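PDB 2NUH: periplasmic divalent cation tolerance protein from Xylella fastidiosa, which probably binds copper ions and is linked by name to tolerance of divalent cations, though its precise role is not established. Local coordinates for residues 16-21 against 54-59; 28-33 against 71-76. All coordinates share one frame; numbering follows the deposited sequence.

Contact 1: residues 16-21 against 54-59; sequences PSAEII and QEIQLL
Leu58 reaches from its strand to the helix that covers the sheet, and it touches two helix residues, one with each methyl. Its CB points toward the helix. CG lies anti to the carbonyl carbon (chi1 -58°), and from there the chain splits. The CD1 branch meets Ile21: Leu58 CD1 lies 3.7 Å from Ile21 CG2. The CD2 branch goes to Ala18, with Leu58 CD2 at 3.9 Å from Ala18 CB. The side chains of Ile21 and Leu58 meet at a slant. Ile21 offers its CG2 methyl, the branch set anti to its own backbone N.

Segment 16-21 belongs to helix 15-27 and segment 54-59 to strand 50-63. This is helix-on-sheet packing in the ferredoxin-like alpha/beta fold of the CutA and GlnB-like proteins. The helix runs nearly along the strand, with 19° between the two directions, and the axes come within 9.1 Å. Ala18 faces the strand where the backbones lie close: its CA is 6.8 Å from the CA of Ile56. The short side chain is consistent with this close approach. Ala18 CB touches two strand residues, Leu58 and also Ile56, whose CG2 methyl is 3.8 Å from Ala18 CB.

All four touching residues are buried, and the contact between the segments is wholly apolar. Gln36 of the adjacent strand 33-38 also borders it, touched by Ala18, Ile56 and Leu58. Leu74 and Leu77 of helix 67-77 also pack against the Ile21 side chain.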
loop_
_atom_site.group_PDB
_atom_site.type_symbol
_atom_site.label_atom_id
_atom_site.label_comp_id
_atom_site.label_asym_id
_atom_site.label_seq_id
_atom_site.Cartn_x
_atom_site.Cartn_y
_atom_site.Cartn_z
ATOM N N PRO A 16 7.578 -10.004 -7.069
ATOM C CA PRO A 16 7.315 -9.171 -8.233
ATOM C C PRO A 16 6.087 -8.306 -8.076
ATOM O O PRO A 16 6.124 -7.140 -8.437
ATOM C CB PRO A 16 7.115 -10.187 -9.367
ATOM C CG PRO A 16 7.859 -11.373 -8.900
ATOM C CD PRO A 16 7.619 -11.429 -7.435
ATOM N N SER A 17 5.001 -8.845 -7.524
ATOM C CA SER A 17 3.832 -7.994 -7.365
ATOM C C SER A 17 4.111 -6.824 -6.438
ATOM O O SER A 17 3.650 -5.718 -6.695
ATOM C CB SER A 17 2.593 -8.759 -6.927
ATOM O OG SER A 17 2.854 -9.502 -5.779
ATOM N N ALA A 18 4.886 -7.065 -5.383
ATOM C CA ALA A 18 5.231 -5.982 -4.465
ATOM C C ALA A 18 6.094 -4.968 -5.175
ATOM O O ALA A 18 5.926 -3.771 -4.977
ATOM C CB ALA A 18 5.946 -6.534 -3.219
ATOM N N GLU A 19 7.018 -5.442 -6.005
ATOM C CA GLU A 19 7.917 -4.539 -6.704
ATOM C C GLU A 19 7.155 -3.746 -7.744
ATOM O O GLU A 19 7.372 -2.551 -7.892
ATOM C CB GLU A 19 9.051 -5.326 -7.352
ATOM C CG GLU A 19 9.873 -6.092 -6.326
ATOM C CD GLU A 19 11.088 -6.794 -6.901
ATOM O OE1 GLU A 19 11.738 -7.539 -6.129
ATOM O OE2 GLU A 19 11.399 -6.599 -8.106
ATOM N N ILE A 20 6.267 -4.418 -8.465
ATOM C CA ILE A 20 5.479 -3.733 -9.484
ATOM C C ILE A 20 4.654 -2.639 -8.836
ATOM O O ILE A 20 4.659 -1.497 -9.276
ATOM C CB ILE A 20 4.563 -4.706 -10.233
ATOM C CG1 ILE A 20 5.398 -5.680 -11.064
ATOM C CG2 ILE A 20 3.558 -3.959 -11.128
ATOM C CD1 ILE A 20 4.638 -6.913 -11.452
ATOM N N ILE A 21 3.949 -2.988 -7.767
ATOM C CA ILE A 21 3.077 -2.017 -7.119
ATOM C C ILE A 21 3.887 -0.873 -6.545
ATOM O O ILE A 21 3.532 0.299 -6.702
ATOM C CB ILE A 21 2.222 -2.691 -6.040
ATOM C CG1 ILE A 21 1.123 -3.517 -6.707
ATOM C CG2 ILE A 21 1.612 -1.650 -5.089
ATOM C CD1 ILE A 21 0.574 -4.630 -5.817
ATOM N N GLN A 54 1.200 -17.029 1.964
ATOM C CA GLN A 54 2.426 -16.272 2.137
ATOM C C GLN A 54 2.262 -14.982 1.376
ATOM O O GLN A 54 1.764 -14.976 0.248
ATOM C CB GLN A 54 3.617 -17.058 1.589
ATOM C CG GLN A 54 3.847 -18.386 2.306
ATOM C CD GLN A 54 4.961 -19.209 1.693
ATOM O OE1 GLN A 54 5.130 -19.240 0.473
ATOM N NE2 GLN A 54 5.716 -19.901 2.538
ATOM N N GLU A 55 2.660 -13.883 2.000
ATOM C CA GLU A 55 2.463 -12.585 1.393
ATOM C C GLU A 55 3.614 -11.657 1.699
ATOM O O GLU A 55 4.480 -11.954 2.515
ATOM C CB GLU A 55 1.175 -11.954 1.914
ATOM C CG GLU A 55 -0.069 -12.706 1.541
ATOM C CD GLU A 55 -1.288 -11.853 1.698
ATOM O OE1 GLU A 55 -1.620 -11.490 2.840
ATOM O OE2 GLU A 55 -1.892 -11.485 0.679
ATOM N N ILE A 56 3.609 -10.533 1.004
ATOM C CA ILE A 56 4.441 -9.389 1.325
ATOM C C ILE A 56 3.491 -8.326 1.818
ATOM O O ILE A 56 2.477 -8.061 1.175
ATOM C CB ILE A 56 5.134 -8.854 0.068
ATOM C CG1 ILE A 56 5.836 -9.991 -0.691
ATOM C CG2 ILE A 56 6.072 -7.678 0.395
ATOM C CD1 ILE A 56 6.937 -10.645 0.071
ATOM N N GLN A 57 3.795 -7.734 2.966
ATOM C CA GLN A 57 2.993 -6.652 3.482
ATOM C C GLN A 57 3.498 -5.355 2.898
ATOM O O GLN A 57 4.705 -5.113 2.873
ATOM C CB GLN A 57 3.076 -6.623 5.013
ATOM C CG GLN A 57 2.337 -5.453 5.641
ATOM C CD GLN A 57 0.849 -5.620 5.584
ATOM O OE1 GLN A 57 0.118 -4.737 5.106
ATOM N NE2 GLN A 57 0.383 -6.750 6.051
ATOM N N LEU A 58 2.578 -4.526 2.416
ATOM C CA LEU A 58 2.945 -3.224 1.902
ATOM C C LEU A 58 2.475 -2.145 2.836
ATOM O O LEU A 58 1.392 -2.235 3.423
ATOM C CB LEU A 58 2.320 -2.970 0.530
ATOM C CG LEU A 58 2.648 -3.955 -0.585
ATOM C CD1 LEU A 58 1.948 -3.438 -1.824
ATOM C CD2 LEU A 58 4.134 -4.041 -0.826
ATOM N N LEU A 59 3.319 -1.132 2.969
ATOM C CA LEU A 59 2.988 0.080 3.690
ATOM C C LEU A 59 3.221 1.199 2.709
ATOM O O LEU A 59 4.354 1.504 2.353
ATOM C CB LEU A 59 3.885 0.281 4.915
ATOM C CG LEU A 59 3.789 -0.688 6.081
ATOM C CD1 LEU A 59 4.859 -0.345 7.084
ATOM C CD2 LEU A 59 2.440 -0.591 6.732
#

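Contact 2: residues 28-33 against 71-76; sequences ERLAAC and ITRLCA
A Schellman motif ends helix 15-27, and Glu28 and Leu30, on either side of its C-prime residue Arg29, meet Arg73 of helix 67-77. Arg29 has positive phi. Its N bonds to Val26 O, and Leu30 N bonds to Leu25 O. Glu28, just before Arg29, and Leu30, just after it, both point their CB atoms toward the second helix of the ferredoxin-like fold.

Arg73 carries the other side of the contact. Its CG lies anti to the backbone N (chi1 -171°), and the chain then bends at chi2, which brings the guanidinium round to the carboxylate of Glu28. Glu28 is extended beyond CG and comes in roughly perpendicular to Arg73. The two groups form a side-on salt bridge with two hydrogen bonds. Arg73 NE gives one to Glu28 OE1 at 2.8 Å, with an N-H...O angle of 162°. Arg73 NH1 gives the other to Glu28 OE2, also at 2.8 Å. Both oxygens are met on their syn side. The two bonds hold the carboxylate and guanidinium nearly coplanar, 10° apart, which limits the rotation of both.

The Arg73 side chain also touches Val24 and Leu25 of helix 15-27, so Arg73 spans from its own helix to the C-terminal end of that one. The bridge is a surface feature, while Leu30 is less exposed than Glu28. Leu30 O bonds to Thr62 OG1 on strand 50-63. The Leu30 side chain lies across that of Arg73 near its root, where Leu30 CD1 is 3.5 Å from Arg73 CB.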
loop_
_atom_site.group_PDB
_atom_site.type_symbol
_atom_site.label_atom_id
_atom_site.label_comp_id
_atom_site.label_asym_id
_atom_site.label_seq_id
_atom_site.Cartn_x
_atom_site.Cartn_y
_atom_site.Cartn_z
ATOM N N GLU A 28 4.322 6.891 -10.612
ATOM C CA GLU A 28 3.157 7.664 -11.008
ATOM C C GLU A 28 2.752 8.715 -10.005
ATOM O O GLU A 28 1.694 9.327 -10.131
ATOM C CB GLU A 28 1.988 6.746 -11.323
ATOM C CG GLU A 28 2.313 5.849 -12.492
ATOM C CD GLU A 28 1.213 4.913 -12.864
ATOM O OE1 GLU A 28 0.151 4.899 -12.198
ATOM O OE2 GLU A 28 1.433 4.162 -13.836
ATOM N N ARG A 29 3.599 8.905 -8.994
ATOM C CA ARG A 29 3.388 9.924 -7.973
ATOM C C ARG A 29 2.040 9.762 -7.285
ATOM O O ARG A 29 1.328 10.718 -7.008
ATOM C CB ARG A 29 3.581 11.330 -8.550
ATOM C CG ARG A 29 4.995 11.533 -9.042
ATOM C CD ARG A 29 5.281 12.963 -9.467
ATOM N NE ARG A 29 6.620 13.061 -10.050
ATOM C CZ ARG A 29 7.730 13.322 -9.364
ATOM N NH1 ARG A 29 7.684 13.524 -8.051
ATOM N NH2 ARG A 29 8.897 13.381 -9.995
ATOM N N LEU A 30 1.698 8.513 -7.014
ATOM C CA LEU A 30 0.513 8.215 -6.231
ATOM C C LEU A 30 0.875 7.946 -4.788
ATOM O O LEU A 30 0.024 7.992 -3.912
ATOM C CB LEU A 30 -0.221 7.015 -6.814
ATOM C CG LEU A 30 -0.644 7.210 -8.263
ATOM C CD1 LEU A 30 -1.382 5.987 -8.718
ATOM C CD2 LEU A 30 -1.522 8.440 -8.441
ATOM N N ALA A 31 2.147 7.644 -4.563
ATOM C CA ALA A 31 2.659 7.431 -3.223
ATOM C C ALA A 31 4.070 7.966 -3.216
ATOM O O ALA A 31 4.748 7.921 -4.233
ATOM C CB ALA A 31 2.655 5.955 -2.888
ATOM N N ALA A 32 4.506 8.498 -2.076
ATOM C CA ALA A 32 5.869 8.988 -1.970
ATOM C C ALA A 32 6.831 7.835 -1.741
ATOM O O ALA A 32 7.985 7.894 -2.107
ATOM C CB ALA A 32 5.981 9.959 -0.856
ATOM N N CYS A 33 6.348 6.782 -1.104
ATOM C CA CYS A 33 7.205 5.647 -0.840
ATOM C C CYS A 33 6.335 4.465 -0.513
ATOM O O CYS A 33 5.204 4.612 -0.059
ATOM C CB CYS A 33 8.220 5.966 0.274
ATOM S SG CYS A 33 8.898 4.593 1.272
ATOM N N ILE A 71 -5.097 3.579 -4.205
ATOM C CA ILE A 71 -5.821 2.342 -3.985
ATOM C C ILE A 71 -6.314 1.745 -5.291
ATOM O O ILE A 71 -6.216 0.538 -5.503
ATOM C CB ILE A 71 -6.987 2.532 -3.011
ATOM C CG1 ILE A 71 -6.422 2.728 -1.593
ATOM C CG2 ILE A 71 -7.925 1.305 -3.051
ATOM C CD1 ILE A 71 -7.464 3.111 -0.532
ATOM N N THR A 72 -6.830 2.585 -6.180
ATOM C CA THR A 72 -7.380 2.036 -7.396
ATOM C C THR A 72 -6.255 1.578 -8.305
ATOM O O THR A 72 -6.372 0.544 -8.959
ATOM C CB THR A 72 -8.320 3.021 -8.122
ATOM O OG1 THR A 72 -7.590 4.168 -8.527
ATOM C CG2 THR A 72 -9.422 3.480 -7.210
ATOM N N ARG A 73 -5.145 2.313 -8.336
ATOM C CA ARG A 73 -4.021 1.857 -9.148
ATOM C C ARG A 73 -3.423 0.576 -8.579
ATOM O O ARG A 73 -3.065 -0.343 -9.313
ATOM C CB ARG A 73 -2.956 2.941 -9.246
ATOM C CG ARG A 73 -1.855 2.640 -10.240
ATOM C CD ARG A 73 -2.388 2.577 -11.663
ATOM N NE ARG A 73 -1.257 2.558 -12.581
ATOM C CZ ARG A 73 -1.048 1.633 -13.501
ATOM N NH1 ARG A 73 0.048 1.716 -14.244
ATOM N NH2 ARG A 73 -1.925 0.652 -13.693
ATOM N N LEU A 74 -3.327 0.510 -7.259
ATOM C CA LEU A 74 -2.931 -0.728 -6.600
ATOM C C LEU A 74 -3.816 -1.877 -7.077
ATOM O O LEU A 74 -3.325 -2.950 -7.429
ATOM C CB LEU A 74 -3.048 -0.539 -5.086
ATOM C CG LEU A 74 -3.041 -1.718 -4.122
ATOM C CD1 LEU A 74 -1.648 -2.213 -3.945
ATOM C CD2 LEU A 74 -3.615 -1.268 -2.776
ATOM N N CYS A 75 -5.121 -1.640 -7.104
ATOM C CA CYS A 75 -6.018 -2.681 -7.582
ATOM C C CYS A 75 -5.728 -3.065 -9.014
ATOM O O CYS A 75 -5.792 -4.240 -9.356
ATOM C CB CYS A 75 -7.454 -2.223 -7.479
ATOM S SG CYS A 75 -8.044 -2.158 -5.817
ATOM N N ALA A 76 -5.433 -2.069 -9.846
ATOM C CA ALA A 76 -5.220 -2.319 -11.262
ATOM C C ALA A 76 -3.992 -3.190 -11.470
ATOM O O ALA A 76 -3.860 -3.867 -12.488
ATOM C CB ALA A 76 -5.059 -1.002 -11.997
#

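In the fold
The two contacts lie about 13 Å apart, centre to centre, and each is about 8 Å from the centre of the chain. Helix 15-27 joins them: contact 1 uses its first half, and contact 2 begins just after its last turn. Along the chain the segments alternate, in the order 16-21, 28-33, 54-59, 71-76. Contact 1 sets this helix on the sheet, whereas contact 2 links its C-terminal end to helix 67-77. The two meet directly where Ile21 CG2 packs against Leu74 CD1 at 3.5 Å. Together they join parts of both helices and the antiparallel sheet, with a buried apolar interior and a charged pair at the surface.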